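Local coordinates for protein afamin (Homo sapiens, PDB 6FAK) that carries hydrophobic molecules in body fluids, binding vitamin E and keeping lipid-modified Wnt proteins soluble and active, at residues Q354-L359 with D378-T383. Residues are numbered along the deposited sequence; the frame is centred on the assembly and turned at random.
Sequences QIYKDL and DKFNET. With NAG (2-acetamido-2-deoxy-beta-D-glucopyranose), chain D.
Ile355 faces helix 376-417 and divides its branches between three residues. Ile355 CG2, anti to the backbone N, fits beside Lys379 CB and at the edge of the Phe380 ring, 4.2 Å from Phe380 CD1. The other branch ends tip to tip with Thr383, Ile355 CD1 lying 3.6 Å from Thr383 CG2. Phe380 slides past Ile355 in the opposite direction; with CG anti to its carbonyl carbon (chi1 -51°), the ring reaches Tyr356, where Phe380 CZ comes within 3.7 Å of Tyr356 CD1, an atom lying in the plane of the Phe380 ring. An alanine in place of Phe380 would probably open a gap beside Tyr356 and leave the CG2 branch of Ile355 less closely packed. Leu359 crosses the aliphatic part of Lys379 tightly, with Leu359 CD1 3.4 Å from Lys379 CE. Asn381 points away from this apolar seam and carries the N-linked glycan, ND2 bonded to C1 of the NAG. The segments run roughly antiparallel, their axes 10.2 Å apart at 141°. Helix 326-339 adds to the packing: Phe333 stacks on Tyr356 and Tyr337 meets the Phe380 ring steeply, so three helices meet where these rings gather; the long helix 376-417 leads from the second albumin domain into the third.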
loop_
_atom_site.group_PDB
_atom_site.type_symbol
_atom_site.label_atom_id
_atom_site.label_comp_id
_atom_site.label_asym_id
_atom_site.label_seq_id
_atom_site.Cartn_x
_atom_site.Cartn_y
_atom_site.Cartn_z
ATOM N N GLN A 354 3.884 -18.582 -13.165
ATOM C CA GLN A 354 5.255 -19.051 -13.010
ATOM C C GLN A 354 5.390 -20.559 -13.088
ATOM O O GLN A 354 6.349 -21.095 -13.687
ATOM C CB GLN A 354 5.824 -18.570 -11.669
ATOM C CG GLN A 354 7.285 -18.916 -11.453
ATOM C CD GLN A 354 8.164 -18.212 -12.480
ATOM O OE1 GLN A 354 8.077 -16.982 -12.629
ATOM N NE2 GLN A 354 8.960 -18.982 -13.228
ATOM N N ILE A 355 4.488 -21.246 -12.408
ATOM C CA ILE A 355 4.438 -22.712 -12.471
ATOM C C ILE A 355 4.249 -23.202 -13.905
ATOM O O ILE A 355 4.891 -24.158 -14.301
ATOM C CB ILE A 355 3.384 -23.260 -11.545
ATOM C CG1 ILE A 355 3.924 -23.117 -10.118
ATOM C CG2 ILE A 355 3.061 -24.728 -11.820
ATOM C CD1 ILE A 355 2.841 -23.247 -9.095
ATOM N N TYR A 356 3.353 -22.554 -14.641
ATOM C CA TYR A 356 3.128 -22.906 -16.058
ATOM C C TYR A 356 4.421 -22.691 -16.858
ATOM O O TYR A 356 4.817 -23.548 -17.663
ATOM C CB TYR A 356 1.933 -22.118 -16.627
ATOM C CG TYR A 356 1.522 -22.516 -18.024
ATOM C CD1 TYR A 356 1.240 -23.842 -18.326
ATOM C CD2 TYR A 356 1.449 -21.582 -19.036
ATOM C CE1 TYR A 356 0.850 -24.243 -19.589
ATOM C CE2 TYR A 356 1.042 -21.970 -20.324
ATOM C CZ TYR A 356 0.778 -23.319 -20.589
ATOM O OH TYR A 356 0.441 -23.743 -21.885
ATOM N N LYS A 357 5.061 -21.546 -16.674
ATOM C CA LYS A 357 6.332 -21.266 -17.321
ATOM C C LYS A 357 7.456 -22.289 -17.004
ATOM O O LYS A 357 8.109 -22.797 -17.929
ATOM C CB LYS A 357 6.784 -19.860 -16.955
ATOM C CG LYS A 357 8.128 -19.442 -17.492
ATOM C CD LYS A 357 8.367 -17.967 -17.094
ATOM C CE LYS A 357 9.682 -17.454 -17.669
ATOM N NZ LYS A 357 9.942 -16.063 -17.196
ATOM N N ASP A 358 7.621 -22.627 -15.731
ATOM C CA ASP A 358 8.565 -23.691 -15.302
ATOM C C ASP A 358 8.193 -25.073 -15.858
ATOM O O ASP A 358 9.073 -25.822 -16.305
ATOM C CB ASP A 358 8.685 -23.761 -13.764
ATOM C CG ASP A 358 9.163 -22.446 -13.165
ATOM O OD1 ASP A 358 9.725 -21.599 -13.931
ATOM O OD2 ASP A 358 8.927 -22.227 -11.943
ATOM N N LEU A 359 6.911 -25.414 -15.827
ATOM C CA LEU A 359 6.435 -26.674 -16.386
ATOM C C LEU A 359 6.859 -26.837 -17.864
ATOM O O LEU A 359 7.351 -27.921 -18.288
ATOM C CB LEU A 359 4.891 -26.732 -16.304
ATOM C CG LEU A 359 4.255 -27.879 -17.127
ATOM C CD1 LEU A 359 4.293 -29.112 -16.247
ATOM C CD2 LEU A 359 2.848 -27.555 -17.532
ATOM N N ASP A 378 -3.271 -30.112 -13.014
ATOM C CA ASP A 378 -2.966 -30.821 -11.759
ATOM C C ASP A 378 -1.899 -30.105 -10.962
ATOM O O ASP A 378 -1.954 -30.106 -9.717
ATOM C CB ASP A 378 -2.530 -32.277 -12.016
ATOM C CG ASP A 378 -3.623 -33.118 -12.680
ATOM O OD1 ASP A 378 -4.814 -32.874 -12.440
ATOM O OD2 ASP A 378 -3.307 -34.043 -13.427
ATOM N N LYS A 379 -0.883 -29.528 -11.637
ATOM C CA LYS A 379 0.053 -28.692 -10.905
ATOM C C LYS A 379 -0.629 -27.455 -10.320
ATOM O O LYS A 379 -0.376 -27.115 -9.174
ATOM C CB LYS A 379 1.234 -28.253 -11.757
ATOM C CG LYS A 379 2.073 -29.416 -12.186
ATOM C CD LYS A 379 3.539 -29.056 -12.386
ATOM C CE LYS A 379 4.271 -30.225 -12.993
ATOM N NZ LYS A 379 4.793 -31.209 -12.009
ATOM N N PHE A 380 -1.487 -26.798 -11.101
ATOM C CA PHE A 380 -2.195 -25.568 -10.606
ATOM C C PHE A 380 -3.083 -25.898 -9.418
ATOM O O PHE A 380 -3.105 -25.163 -8.409
ATOM C CB PHE A 380 -3.042 -24.910 -11.680
ATOM C CG PHE A 380 -2.320 -24.630 -13.002
ATOM C CD1 PHE A 380 -0.928 -24.479 -13.082
ATOM C CD2 PHE A 380 -3.063 -24.457 -14.148
ATOM C CE1 PHE A 380 -0.316 -24.180 -14.287
ATOM C CE2 PHE A 380 -2.462 -24.177 -15.354
ATOM C CZ PHE A 380 -1.078 -24.048 -15.431
ATOM N N ASN A 381 -3.796 -27.014 -9.543
ATOM C CA ASN A 381 -4.702 -27.513 -8.497
ATOM C C ASN A 381 -3.997 -27.755 -7.171
ATOM O O ASN A 381 -4.478 -27.300 -6.136
ATOM C CB ASN A 381 -5.422 -28.768 -8.999
ATOM C CG ASN A 381 -6.453 -29.297 -8.007
ATOM O OD1 ASN A 381 -6.101 -29.999 -7.039
ATOM N ND2 ASN A 381 -7.749 -28.967 -8.246
ATOM N N GLU A 382 -2.838 -28.421 -7.205
ATOM C CA GLU A 382 -2.067 -28.649 -5.959
ATOM C C GLU A 382 -1.579 -27.341 -5.306
ATOM O O GLU A 382 -1.733 -27.124 -4.065
ATOM C CB GLU A 382 -0.903 -29.613 -6.221
ATOM C CG GLU A 382 0.110 -29.746 -5.095
ATOM C CD GLU A 382 1.206 -30.734 -5.429
ATOM O OE1 GLU A 382 2.379 -30.307 -5.366
ATOM O OE2 GLU A 382 0.908 -31.911 -5.780
ATOM N N THR A 383 -1.038 -26.430 -6.112
ATOM C CA THR A 383 -0.528 -25.202 -5.520
ATOM C C THR A 383 -1.672 -24.371 -4.929
ATOM O O THR A 383 -1.558 -23.852 -3.837
ATOM C CB THR A 383 0.352 -24.381 -6.477
ATOM O OG1 THR A 383 0.751 -23.177 -5.826
ATOM C CG2 THR A 383 -0.356 -24.006 -7.694
HETATM C C1 NAG D . -8.839 -29.440 -7.393
HETATM C C2 NAG D . -9.856 -28.342 -7.081
HETATM C C3 NAG D . -11.088 -28.895 -6.377
HETATM C C4 NAG D . -11.628 -30.133 -7.079
HETATM C C5 NAG D . -10.507 -31.138 -7.336
HETATM C C6 NAG D . -11.016 -32.378 -8.071
HETATM C C7 NAG D . -8.831 -26.161 -6.736
HETATM C C8 NAG D . -8.242 -25.210 -5.740
HETATM N N2 NAG D . -9.256 -27.321 -6.241
HETATM O O3 NAG D . -12.099 -27.886 -6.334
HETATM O O4 NAG D . -12.644 -30.728 -6.263
HETATM O O5 NAG D . -9.472 -30.511 -8.101
HETATM O O6 NAG D . -11.439 -32.033 -9.396
HETATM O O7 NAG D . -8.912 -25.884 -7.920
#